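Local coordinates for protein putative N-acetylmuramoyl-L-alanine amidase,autolysin cwp6 (Peptoclostridium difficile, PDB 5J72) that probably hydrolyses the amide bond between N-acetylmuramic acid and L-alanine in peptidoglycan, and carries three CWB2 modules of the kind that anchor proteins to the cell wall, at residues E142-I147 and I184-K189; E146-G151 and K197-R202; V159-G164 and V208-D213; D169-T174 and D376-G381. All blocks are in the same frame, centred on the assembly; numbering follows the deposited sequence. Where two conformers were deposited one is given.

Contact 1: residues E142-I147 and I184-K189; sequences ETAVEI and ILLANK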
loop_
_atom_site.group_PDB
_atom_site.type_symbol
_atom_site.label_atom_id
_atom_site.label_comp_id
_atom_site.label_asym_id
_atom_site.label_seq_id
_atom_site.Cartn_x
_atom_site.Cartn_y
_atom_site.Cartn_z
ATOM N N GLU A 142 -15.520 14.238 4.858
ATOM C CA GLU A 142 -15.923 14.426 3.474
ATOM C C GLU A 142 -15.195 13.480 2.576
ATOM O O GLU A 142 -15.748 13.104 1.538
ATOM C CB GLU A 142 -15.677 15.861 2.957
ATOM C CG GLU A 142 -16.536 16.911 3.641
ATOM C CD GLU A 142 -15.979 17.334 4.989
ATOM O OE1 GLU A 142 -14.786 17.099 5.275
ATOM O OE2 GLU A 142 -16.748 17.891 5.780
ATOM N N THR A 143 -13.949 13.100 2.923
ATOM C CA THR A 143 -13.250 12.144 2.073
ATOM C C THR A 143 -14.007 10.775 2.126
ATOM O O THR A 143 -14.147 10.154 1.066
ATOM C CB THR A 143 -11.781 11.984 2.527
ATOM O OG1 THR A 143 -11.109 13.133 2.072
ATOM C CG2 THR A 143 -11.070 10.752 1.888
ATOM N N ALA A 144 -14.476 10.345 3.318
ATOM C CA ALA A 144 -15.210 9.072 3.401
ATOM C C ALA A 144 -16.496 9.164 2.506
ATOM O O ALA A 144 -16.883 8.187 1.854
ATOM C CB ALA A 144 -15.590 8.767 4.833
ATOM N N VAL A 145 -17.106 10.330 2.445
ATOM C CA VAL A 145 -18.300 10.481 1.592
ATOM C C VAL A 145 -17.930 10.344 0.128
ATOM O O VAL A 145 -18.683 9.726 -0.649
ATOM C CB VAL A 145 -18.971 11.854 1.891
ATOM C CG1 VAL A 145 -20.084 12.166 0.835
ATOM C CG2 VAL A 145 -19.611 11.810 3.309
ATOM N N GLU A 146 -16.767 10.908 -0.318
ATOM C CA GLU A 146 -16.466 10.766 -1.736
ATOM C C GLU A 146 -16.186 9.318 -2.090
ATOM O O GLU A 146 -16.442 8.908 -3.212
ATOM C CB GLU A 146 -15.273 11.633 -2.145
ATOM C CG GLU A 146 -15.593 13.129 -1.984
ATOM C CD GLU A 146 -16.826 13.527 -2.857
ATOM O OE1 GLU A 146 -17.811 14.069 -2.311
ATOM O OE2 GLU A 146 -16.805 13.254 -4.060
ATOM N N ILE A 147 -15.646 8.544 -1.132
ATOM C CA ILE A 147 -15.358 7.125 -1.378
ATOM C C ILE A 147 -16.699 6.355 -1.520
ATOM O O ILE A 147 -16.858 5.492 -2.381
ATOM C CB ILE A 147 -14.503 6.603 -0.205
ATOM C CG1 ILE A 147 -13.034 7.159 -0.314
ATOM C CG2 ILE A 147 -14.427 5.044 -0.281
ATOM C CD1 ILE A 147 -12.240 6.931 1.027
ATOM N N ILE A 184 -17.665 2.596 4.756
ATOM C CA ILE A 184 -17.479 2.987 6.131
ATOM C C ILE A 184 -17.604 4.532 6.122
ATOM O O ILE A 184 -16.908 5.226 5.358
ATOM C CB ILE A 184 -16.083 2.593 6.622
ATOM C CG1 ILE A 184 -16.023 1.062 6.808
ATOM C CG2 ILE A 184 -15.752 3.443 7.901
ATOM C CD1 ILE A 184 -14.586 0.458 7.057
ATOM N N LEU A 185 -18.511 5.067 6.933
ATOM C CA LEU A 185 -18.592 6.525 7.066
ATOM C C LEU A 185 -18.152 6.853 8.532
ATOM O O LEU A 185 -18.096 5.961 9.368
ATOM C CB LEU A 185 -20.036 7.107 6.864
ATOM C CG LEU A 185 -20.540 6.921 5.425
ATOM C CD1 LEU A 185 -22.003 7.446 5.317
ATOM C CD2 LEU A 185 -19.596 7.600 4.374
ATOM N N LEU A 186 -17.926 8.115 8.810
ATOM C CA LEU A 186 -17.378 8.462 10.118
ATOM C C LEU A 186 -18.274 9.310 11.013
ATOM O O LEU A 186 -18.973 10.209 10.539
ATOM C CB LEU A 186 -16.070 9.271 9.856
ATOM C CG LEU A 186 -15.057 8.532 8.971
ATOM C CD1 LEU A 186 -13.875 9.426 8.685
ATOM C CD2 LEU A 186 -14.639 7.224 9.620
ATOM N N ALA A 187 -18.191 9.023 12.320
ATOM C CA ALA A 187 -18.950 9.726 13.350
ATOM C C ALA A 187 -17.977 10.332 14.402
ATOM O O ALA A 187 -16.779 10.023 14.398
ATOM C CB ALA A 187 -19.810 8.728 14.082
ATOM N N ASN A 188 -18.532 11.201 15.262
ATOM C CA ASN A 188 -17.839 11.729 16.423
ATOM C C ASN A 188 -18.437 10.919 17.552
ATOM O O ASN A 188 -19.404 10.171 17.335
ATOM C CB ASN A 188 -18.097 13.205 16.586
ATOM C CG ASN A 188 -17.302 13.972 15.569
ATOM O OD1 ASN A 188 -16.097 13.722 15.426
ATOM N ND2 ASN A 188 -17.850 14.910 14.833
ATOM N N LYS A 189 -17.912 11.031 18.767
ATOM C CA LYS A 189 -18.465 10.198 19.828
ATOM C C LYS A 189 -19.924 10.479 20.122
ATOM O O LYS A 189 -20.683 9.536 20.419
ATOM C CB LYS A 189 -17.671 10.422 21.156
ATOM C CG LYS A 189 -18.172 9.525 22.268
ATOM C CD LYS A 189 -17.567 9.904 23.619
ATOM C CE LYS A 189 -18.092 8.940 24.646
ATOM N NZ LYS A 189 -17.667 9.329 26.019
HETATM O O HOH W 1 -16.774 5.503 2.641
#

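Contact 2: residues E146-G151 and K197-R202; sequences EISKQG and KAELKR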
loop_
_atom_site.group_PDB
_atom_site.type_symbol
_atom_site.label_atom_id
_atom_site.label_comp_id
_atom_site.label_asym_id
_atom_site.label_seq_id
_atom_site.Cartn_x
_atom_site.Cartn_y
_atom_site.Cartn_z
ATOM N N GLU A 146 -16.767 10.908 -0.318
ATOM C CA GLU A 146 -16.466 10.766 -1.736
ATOM C C GLU A 146 -16.186 9.318 -2.090
ATOM O O GLU A 146 -16.442 8.908 -3.212
ATOM C CB GLU A 146 -15.273 11.633 -2.145
ATOM C CG GLU A 146 -15.593 13.129 -1.984
ATOM C CD GLU A 146 -16.826 13.527 -2.857
ATOM O OE1 GLU A 146 -17.811 14.069 -2.311
ATOM O OE2 GLU A 146 -16.805 13.254 -4.060
ATOM N N ILE A 147 -15.646 8.544 -1.132
ATOM C CA ILE A 147 -15.358 7.125 -1.378
ATOM C C ILE A 147 -16.699 6.355 -1.520
ATOM O O ILE A 147 -16.858 5.492 -2.381
ATOM C CB ILE A 147 -14.503 6.603 -0.205
ATOM C CG1 ILE A 147 -13.034 7.159 -0.314
ATOM C CG2 ILE A 147 -14.427 5.044 -0.281
ATOM C CD1 ILE A 147 -12.240 6.931 1.027
ATOM N N SER A 148 -17.604 6.659 -0.636
ATOM C CA SER A 148 -18.950 6.074 -0.599
ATOM C C SER A 148 -19.679 6.329 -1.961
ATOM O O SER A 148 -20.234 5.413 -2.577
ATOM C CB SER A 148 -19.714 6.736 0.588
ATOM O OG SER A 148 -21.036 6.205 0.565
ATOM N N LYS A 149 -19.613 7.562 -2.465
ATOM C CA LYS A 149 -20.253 7.904 -3.772
ATOM C C LYS A 149 -19.617 7.200 -4.887
ATOM O O LYS A 149 -20.267 6.874 -5.877
ATOM C CB LYS A 149 -20.149 9.407 -4.012
ATOM C CG LYS A 149 -21.124 10.127 -3.134
ATOM C CD LYS A 149 -20.956 11.656 -3.251
ATOM C CE LYS A 149 -22.028 12.280 -2.370
ATOM N NZ LYS A 149 -21.970 13.787 -2.316
ATOM N N GLN A 150 -18.318 6.934 -4.782
ATOM C CA GLN A 150 -17.654 6.197 -5.854
ATOM C C GLN A 150 -18.050 4.757 -5.933
ATOM O O GLN A 150 -18.327 4.257 -7.039
ATOM C CB GLN A 150 -16.102 6.267 -5.653
ATOM C CG GLN A 150 -15.308 5.659 -6.814
ATOM C CD GLN A 150 -15.504 6.456 -8.110
ATOM O OE1 GLN A 150 -15.846 7.657 -8.084
ATOM N NE2 GLN A 150 -15.221 5.797 -9.250
ATOM N N GLY A 151 -18.091 4.013 -4.805
ATOM C CA GLY A 151 -18.382 2.589 -4.974
ATOM C C GLY A 151 -19.848 2.219 -4.717
ATOM O O GLY A 151 -20.280 1.081 -4.974
ATOM N N LYS A 197 -24.331 12.852 7.795
ATOM C CA LYS A 197 -25.797 12.830 7.810
ATOM C C LYS A 197 -26.334 12.834 6.363
ATOM O O LYS A 197 -27.221 12.061 6.060
ATOM C CB LYS A 197 -26.263 14.086 8.591
ATOM C CG LYS A 197 -27.706 14.497 8.307
ATOM C CD LYS A 197 -28.089 15.762 9.170
ATOM C CE LYS A 197 -29.516 16.217 8.872
ATOM N NZ LYS A 197 -30.474 15.449 9.716
ATOM N N ALA A 198 -25.797 13.681 5.475
ATOM C CA ALA A 198 -26.330 13.768 4.120
ATOM C C ALA A 198 -26.003 12.521 3.324
ATOM O O ALA A 198 -26.816 12.114 2.478
ATOM C CB ALA A 198 -25.756 15.016 3.396
ATOM N N GLU A 199 -24.813 11.906 3.549
ATOM C CA GLU A 199 -24.516 10.720 2.755
ATOM C C GLU A 199 -25.339 9.524 3.268
ATOM O O GLU A 199 -25.728 8.680 2.469
ATOM C CB GLU A 199 -22.968 10.432 2.813
ATOM C CG GLU A 199 -22.538 9.168 2.027
ATOM C CD GLU A 199 -22.818 9.266 0.511
ATOM O OE1 GLU A 199 -23.240 10.364 0.019
ATOM O OE2 GLU A 199 -22.606 8.242 -0.195
ATOM N N LEU A 200 -25.572 9.403 4.604
ATOM C CA LEU A 200 -26.436 8.355 5.111
ATOM C C LEU A 200 -27.829 8.537 4.420
ATOM O O LEU A 200 -28.428 7.573 3.959
ATOM C CB LEU A 200 -26.685 8.478 6.643
ATOM C CG LEU A 200 -25.516 8.018 7.520
ATOM C CD1 LEU A 200 -25.796 8.372 8.934
ATOM C CD2 LEU A 200 -25.368 6.497 7.368
ATOM N N LYS A 201 -28.332 9.764 4.333
ATOM C CA LYS A 201 -29.637 9.929 3.660
ATOM C C LYS A 201 -29.592 9.516 2.175
ATOM O O LYS A 201 -30.510 8.840 1.658
ATOM C CB LYS A 201 -30.070 11.430 3.700
ATOM C CG LYS A 201 -30.510 11.824 5.124
ATOM C CD LYS A 201 -30.971 13.358 5.121
ATOM C CE LYS A 201 -31.591 13.802 6.450
ATOM N NZ LYS A 201 -32.963 13.196 6.721
ATOM N N ARG A 202 -28.534 9.909 1.502
ATOM C CA ARG A 202 -28.404 9.583 0.068
ATOM C C ARG A 202 -28.320 8.065 -0.158
ATOM O O ARG A 202 -28.935 7.572 -1.101
ATOM C CB ARG A 202 -27.099 10.236 -0.501
ATOM C CG ARG A 202 -27.122 10.307 -2.045
ATOM C CD ARG A 202 -25.707 10.642 -2.609
ATOM N NE ARG A 202 -24.729 9.599 -2.293
ATOM C CZ ARG A 202 -24.669 8.442 -2.945
ATOM N NH1 ARG A 202 -23.798 7.514 -2.572
ATOM N NH2 ARG A 202 -25.491 8.202 -3.979
HETATM O O HOH W 2 -23.637 13.056 0.236
#

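Contact 3: residues V159-G164 and V208-D213; sequences VVIVNG and VIIIGD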
loop_
_atom_site.group_PDB
_atom_site.type_symbol
_atom_site.label_atom_id
_atom_site.label_comp_id
_atom_site.label_asym_id
_atom_site.label_seq_id
_atom_site.Cartn_x
_atom_site.Cartn_y
_atom_site.Cartn_z
ATOM N N VAL A 159 -24.424 0.443 6.201
ATOM C CA VAL A 159 -23.332 1.398 6.319
ATOM C C VAL A 159 -22.626 1.066 7.619
ATOM O O VAL A 159 -23.300 0.891 8.647
ATOM C CB VAL A 159 -23.773 2.899 6.357
ATOM C CG1 VAL A 159 -22.545 3.827 6.528
ATOM C CG2 VAL A 159 -24.533 3.270 5.054
ATOM N N VAL A 160 -21.280 1.004 7.587
ATOM C CA VAL A 160 -20.504 0.782 8.797
ATOM C C VAL A 160 -20.072 2.135 9.292
ATOM O O VAL A 160 -19.655 3.002 8.519
ATOM C CB VAL A 160 -19.307 -0.132 8.509
ATOM C CG1 VAL A 160 -18.350 -0.224 9.765
ATOM C CG2 VAL A 160 -19.841 -1.501 8.121
ATOM N N ILE A 161 -20.134 2.337 10.606
ATOM C CA ILE A 161 -19.714 3.638 11.125
ATOM C C ILE A 161 -18.606 3.407 12.177
ATOM O O ILE A 161 -18.724 2.494 12.980
ATOM C CB ILE A 161 -20.958 4.243 11.850
ATOM C CG1 ILE A 161 -22.000 4.784 10.804
ATOM C CG2 ILE A 161 -20.453 5.376 12.757
ATOM C CD1 ILE A 161 -21.625 6.163 10.286
ATOM N N VAL A 162 -17.599 4.213 12.137
ATOM C CA VAL A 162 -16.447 4.145 13.063
ATOM C C VAL A 162 -16.274 5.573 13.517
ATOM O O VAL A 162 -16.606 6.485 12.790
ATOM C CB VAL A 162 -15.224 3.673 12.236
ATOM C CG1 VAL A 162 -13.935 4.040 12.927
ATOM C CG2 VAL A 162 -15.348 2.141 11.987
ATOM N N ASN A 163 -15.770 5.762 14.725
ATOM C CA ASN A 163 -15.456 7.095 15.209
ATOM C C ASN A 163 -14.300 7.618 14.418
ATOM O O ASN A 163 -13.243 6.960 14.426
ATOM C CB ASN A 163 -15.057 6.995 16.688
ATOM C CG ASN A 163 -14.677 8.341 17.289
ATOM O OD1 ASN A 163 -14.009 9.164 16.654
ATOM N ND2 ASN A 163 -15.132 8.648 18.531
ATOM N N GLY A 164 -14.436 8.788 13.774
ATOM C CA GLY A 164 -13.398 9.295 12.886
ATOM C C GLY A 164 -12.110 9.776 13.524
ATOM O O GLY A 164 -11.107 9.860 12.828
ATOM N N VAL A 208 -27.379 0.363 10.056
ATOM C CA VAL A 208 -26.065 0.947 10.321
ATOM C C VAL A 208 -25.384 0.016 11.367
ATOM O O VAL A 208 -26.021 -0.416 12.364
ATOM C CB VAL A 208 -26.161 2.423 10.819
ATOM C CG1 VAL A 208 -24.876 2.866 11.472
ATOM C CG2 VAL A 208 -26.478 3.351 9.651
ATOM N N ILE A 209 -24.097 -0.307 11.136
ATOM C CA ILE A 209 -23.364 -1.204 12.027
ATOM C C ILE A 209 -22.258 -0.325 12.592
ATOM O O ILE A 209 -21.364 0.211 11.898
ATOM C CB ILE A 209 -22.822 -2.474 11.297
ATOM C CG1 ILE A 209 -23.951 -3.300 10.724
ATOM C CG2 ILE A 209 -21.956 -3.340 12.260
ATOM C CD1 ILE A 209 -24.342 -2.881 9.236
ATOM N N ILE A 210 -22.336 -0.108 13.904
ATOM C CA ILE A 210 -21.344 0.684 14.589
ATOM C C ILE A 210 -20.236 -0.245 15.135
ATOM O O ILE A 210 -20.536 -1.291 15.706
ATOM C CB ILE A 210 -21.963 1.447 15.778
ATOM C CG1 ILE A 210 -22.901 2.565 15.246
ATOM C CG2 ILE A 210 -20.837 2.007 16.606
ATOM C CD1 ILE A 210 -23.826 3.059 16.323
ATOM N N ILE A 211 -18.988 0.132 14.911
ATOM C CA ILE A 211 -17.843 -0.646 15.408
ATOM C C ILE A 211 -17.316 0.157 16.588
ATOM O O ILE A 211 -16.947 1.318 16.417
ATOM C CB ILE A 211 -16.767 -0.821 14.325
ATOM C CG1 ILE A 211 -17.348 -1.580 13.111
ATOM C CG2 ILE A 211 -15.488 -1.569 14.938
ATOM C CD1 ILE A 211 -18.006 -2.893 13.457
ATOM N N GLY A 212 -17.273 -0.452 17.763
ATOM C CA GLY A 212 -16.813 0.281 18.940
ATOM C C GLY A 212 -17.903 0.238 20.012
ATOM O O GLY A 212 -19.109 0.142 19.717
ATOM N N ASP A 213 -17.506 0.284 21.289
ATOM C CA ASP A 213 -18.544 0.254 22.345
ATOM C C ASP A 213 -19.073 1.704 22.561
ATOM O O ASP A 213 -18.585 2.618 21.883
ATOM C CB ASP A 213 -18.001 -0.398 23.650
ATOM C CG ASP A 213 -16.848 0.314 24.340
ATOM O OD1 ASP A 213 -16.509 1.465 23.935
ATOM O OD2 ASP A 213 -16.284 -0.271 25.303
HETATM O O HOH W 3 -15.522 3.539 16.562
#

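Contact 4: residues D169-T174 and D376-G381; sequences DGITAT and DSITAG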
loop_
_atom_site.group_PDB
_atom_site.type_symbol
_atom_site.label_atom_id
_atom_site.label_comp_id
_atom_site.label_asym_id
_atom_site.label_seq_id
_atom_site.Cartn_x
_atom_site.Cartn_y
_atom_site.Cartn_z
ATOM N N ASP A 169 -9.441 2.260 16.051
ATOM C CA ASP A 169 -10.392 1.269 16.508
ATOM C C ASP A 169 -11.106 0.566 15.371
ATOM O O ASP A 169 -11.491 -0.582 15.527
ATOM C CB ASP A 169 -11.410 1.938 17.414
ATOM C CG ASP A 169 -11.014 1.826 18.872
ATOM O OD1 ASP A 169 -11.451 2.692 19.675
ATOM O OD2 ASP A 169 -10.268 0.870 19.216
ATOM N N GLY A 170 -11.294 1.225 14.232
ATOM C CA GLY A 170 -11.968 0.570 13.123
ATOM C C GLY A 170 -11.006 -0.107 12.171
ATOM O O GLY A 170 -11.362 -0.432 11.057
ATOM N N ILE A 171 -9.746 -0.349 12.615
ATOM C CA ILE A 171 -8.781 -0.936 11.736
ATOM C C ILE A 171 -9.110 -2.386 11.368
ATOM O O ILE A 171 -8.454 -2.907 10.476
ATOM C CB ILE A 171 -7.257 -1.102 12.378
ATOM C CG1 ILE A 171 -7.387 -1.982 13.684
ATOM C CG2 ILE A 171 -6.663 0.305 12.633
ATOM C CD1 ILE A 171 -6.290 -1.788 14.767
ATOM N N THR A 172 -10.024 -3.074 12.040
ATOM C CA THR A 172 -10.322 -4.450 11.590
ATOM C C THR A 172 -11.751 -4.450 10.944
ATOM O O THR A 172 -12.273 -5.522 10.601
ATOM C CB THR A 172 -10.304 -5.437 12.782
ATOM O OG1 THR A 172 -11.173 -4.921 13.776
ATOM C CG2 THR A 172 -8.843 -5.588 13.342
ATOM N N ALA A 173 -12.336 -3.270 10.763
ATOM C CA ALA A 173 -13.688 -3.117 10.167
ATOM C C ALA A 173 -13.708 -3.376 8.680
ATOM O O ALA A 173 -14.750 -3.775 8.206
ATOM C CB ALA A 173 -14.193 -1.709 10.396
ATOM N N THR A 174 -12.569 -3.212 7.910
ATOM C CA THR A 174 -12.674 -3.400 6.452
ATOM C C THR A 174 -13.139 -4.733 6.019
ATOM O O THR A 174 -13.979 -4.791 5.132
ATOM C CB THR A 174 -11.325 -2.988 5.721
ATOM O OG1 THR A 174 -11.243 -1.573 5.850
ATOM C CG2 THR A 174 -11.314 -3.368 4.283
ATOM N N ASP A 376 -7.815 7.556 6.585
ATOM C CA ASP A 376 -8.104 7.542 5.142
ATOM C C ASP A 376 -7.931 6.132 4.598
ATOM O O ASP A 376 -8.621 5.767 3.645
ATOM C CB ASP A 376 -7.189 8.518 4.392
ATOM C CG ASP A 376 -7.669 9.981 4.482
ATOM O OD1 ASP A 376 -8.784 10.226 5.044
ATOM O OD2 ASP A 376 -6.938 10.878 4.017
ATOM N N SER A 377 -6.971 5.348 5.153
ATOM C CA SER A 377 -6.786 3.976 4.634
ATOM C C SER A 377 -7.951 3.114 5.121
ATOM O O SER A 377 -8.344 2.165 4.455
ATOM C CB SER A 377 -5.469 3.384 5.130
ATOM O OG SER A 377 -4.417 4.064 4.460
ATOM N N ILE A 378 -8.487 3.424 6.313
ATOM C CA ILE A 378 -9.640 2.642 6.806
ATOM C C ILE A 378 -10.865 2.900 5.898
ATOM O O ILE A 378 -11.498 1.959 5.465
ATOM C CB ILE A 378 -10.009 3.099 8.257
ATOM C CG1 ILE A 378 -8.963 2.591 9.242
ATOM C CG2 ILE A 378 -11.343 2.478 8.678
ATOM C CD1 ILE A 378 -9.201 3.208 10.610
ATOM N N THR A 379 -11.152 4.179 5.588
ATOM C CA THR A 379 -12.351 4.401 4.757
ATOM C C THR A 379 -12.108 3.946 3.309
ATOM O O THR A 379 -13.045 3.579 2.628
ATOM C CB THR A 379 -12.793 5.850 4.830
ATOM O OG1 THR A 379 -11.674 6.680 4.418
ATOM C CG2 THR A 379 -13.249 6.207 6.249
ATOM N N ALA A 380 -10.854 3.950 2.828
ATOM C CA ALA A 380 -10.610 3.469 1.461
ATOM C C ALA A 380 -10.691 1.966 1.410
ATOM O O ALA A 380 -10.899 1.391 0.354
ATOM C CB ALA A 380 -9.199 3.932 1.019
ATOM N N GLY A 381 -10.517 1.306 2.567
ATOM C CA GLY A 381 -10.456 -0.162 2.562
ATOM C C GLY A 381 -11.590 -0.884 1.875
ATOM O O GLY A 381 -11.343 -1.799 1.065
HETATM O O HOH W 4 -8.809 -0.346 5.630
#

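Contact 1: residues E142-I147 and I184-K189
Ala144 meets three residues of strand 184-187 in a helix-on-sheet contact of a CWB2 module. Helix 140-151 lies over the outermost strand of a four-stranded parallel sheet and runs nearly antiparallel to it. The short axes approach to 7.5 Å at an angle of 159°. Ala144 points its CB at the strand. Ala144 CB lies 3.8 Å from Ile184 O and also touches Leu186 CG. Leu185 sends its CD2 branch to the helix backbone, with Leu185 CD2 3.7 Å from Ala144 O. Leu185 CD2 also touches Val145 CG2, so Leu185 packs against two successive helix residues. In Leu185, chi1 (-66°) sets CG beside the backbone N, and of the two methyls it is CD2, not the extended CD1, that meets the helix. In the next shell, Glu199 of helix 194-203 touches both Val145 and Leu185. Thr379 of helix 375-387 packs on Ala144 from another module. Leu185 also bonds through its backbone to Val160 of the neighbouring strand. All the touching residues are buried. One water joins the two backbones by donating to both Ala144 O, at 2.8 Å, and Ile184 O, at 2.7 Å.

Contact 2: residues E146-G151 and K197-R202
The carboxylate of Glu199 is met across the contact by Ser148, and the guanidinium of Arg202 is met obliquely by Lys149. Lys149 CG is 3.7 Å from Arg202 NE. Glu199 CD lies at the edge of the Arg202 guanidinium, in its plane, and the carboxylate is tilted against it. The grip is side-on and uses two nitrogens. Arg202 NE donates to Glu199 OE1 at 2.9 Å, and Arg202 NH1 forms a salt bridge to Glu199 OE2 at 2.8 Å. Both carboxylate oxygens are met on their syn side, by donors more than 20° out of the carboxylate plane. Ser148 OG meets Glu199 OE2 on its anti side, somewhat out of that plane, and donates a bond of 2.7 Å. That oxygen therefore takes two donors, which should fix the rotation of the carboxylate. Ser148 OG stands anti to its backbone nitrogen (chi1 177°), which aims it across the gap.

This polar cluster bridges two nearly parallel helices, 140-151 and 194-203, of one CWB2 module. Their short axes are 10.9 Å apart and cross at 15°. The gap is bridged by the long Glu199 reaching Ser148 and by Lys149 lying beside Arg202. Lys149 CE is 3.3 Å from Glu199 OE1. A water links these residues, donating to Glu199 OE1 and accepting a weak bond from Lys149 NZ. Arg202 also donates to Trp152 O and Lys153 O, just beyond the first helix.

Contact 3: residues V159-G164 and V208-D213
Val208 pairs with Val159 in a parallel ladder. Strands 158-163 and 207-211 are the central pair of the four-stranded parallel sheet in this CWB2 module. Val208 CA lies 3.2 Å from Val159 O in a CA-H...O contact. Val208 CG1 reaches diagonally to Ile161 CG1, at 3.5 Å, on the face shared by Val159, Ile161, Val208 and Ile210. Ile161 turns CG1 anti to its carbonyl carbon (chi1 -76°), which brings it to this methyl.

Ile209 faces the other way, as does its partner Val160. Its backbone uses both polar atoms toward the first strand. Ile209 N donates to Val159 O at 2.9 Å, and Ile209 O receives Ile161 N at 2.8 Å. Tyr180 of helix 174-180 covers Val160 and Ile209.

Ile210 returns to the first face and packs its CG1 on Ile161 CB. Val233 and Arg235 of the outer strand 232-236 touch its side chain.

Ile211 N donates to Ile161 O at 3.1 Å, the third of the backbone bonds between the two strands. The Ile211 side chain points at the first strand. Ile211 CG1 meets Val160 CG1 at 3.7 Å, and Ile211 CB lies against Val162 CG2. Here the strands begin to diverge. A water enters between them, accepting from Asn163 N at 2.9 Å and donating to Ile211 O at 2.6 Å.

Contact 4: residues D169-T174 and D376-G381
Ile378 sets its CG1 anti to its carbonyl carbon (chi1 -73°), and the extended second torsion carries CD1 out to the backbone of Gly170 and Ile171. Thr174 has its OG1 anti to the carbonyl carbon and its CG2 anti to the backbone nitrogen (chi1 -69°), which puts CG2 against Gly381 C and OG1 near Gly381 CA. The CD1 methyl of Ile378 lies 4.1 Å from Ile171 N. The other branch of Ile378, CG2, lies 3.8 Å from Gly170 O. That oxygen also accepts from Ala173 N, closing a type I turn from Gly170 to Ala173. The isoleucine thus packs on the turn backbone.

Thr174 comes down on the helix where Gly381 has no side chain to cover its backbone. Thr174 CG2 is 3.5 Å from Gly381 C, and Thr174 OG1 is 3.7 Å from Gly381 CA. A water 2.7 Å from Thr174 OG1 donates to Ser377 O at 2.8 Å, linking a side chain to the helix backbone.

Thr379 and Ala380 point their side chains away from this turn, and Thr379 packs on helix 140-151. Ala167 adds a further contact to Ile378. The touching residues are all buried. The contact joins the first and third CWB2 modules, with a loop and helix start of one packed on a helix of the other.

Overall arrangement
From the N terminus, helix 140-151 comes first and serves contacts 1 and 2. Contact 1 closes the loop back from strand 184-187, and contact 2 closes a longer one from helix 194-203. Strand 158-163 lies inside both loops, and contact 3 pairs it with strand 207-211, so contact 3 crosses contacts 1 and 2. Contact 4 starts at 169-174, within all three loops, and ends some 200 residues later, crossing each of them. Contact 3 joins the central strands, and contacts 1 and 2 set helix 140-151 against strand 184-187 and helix 194-203. Contact 4 ties that module to the third, and Thr379 links it to contact 1 through Ala144 and Ile147.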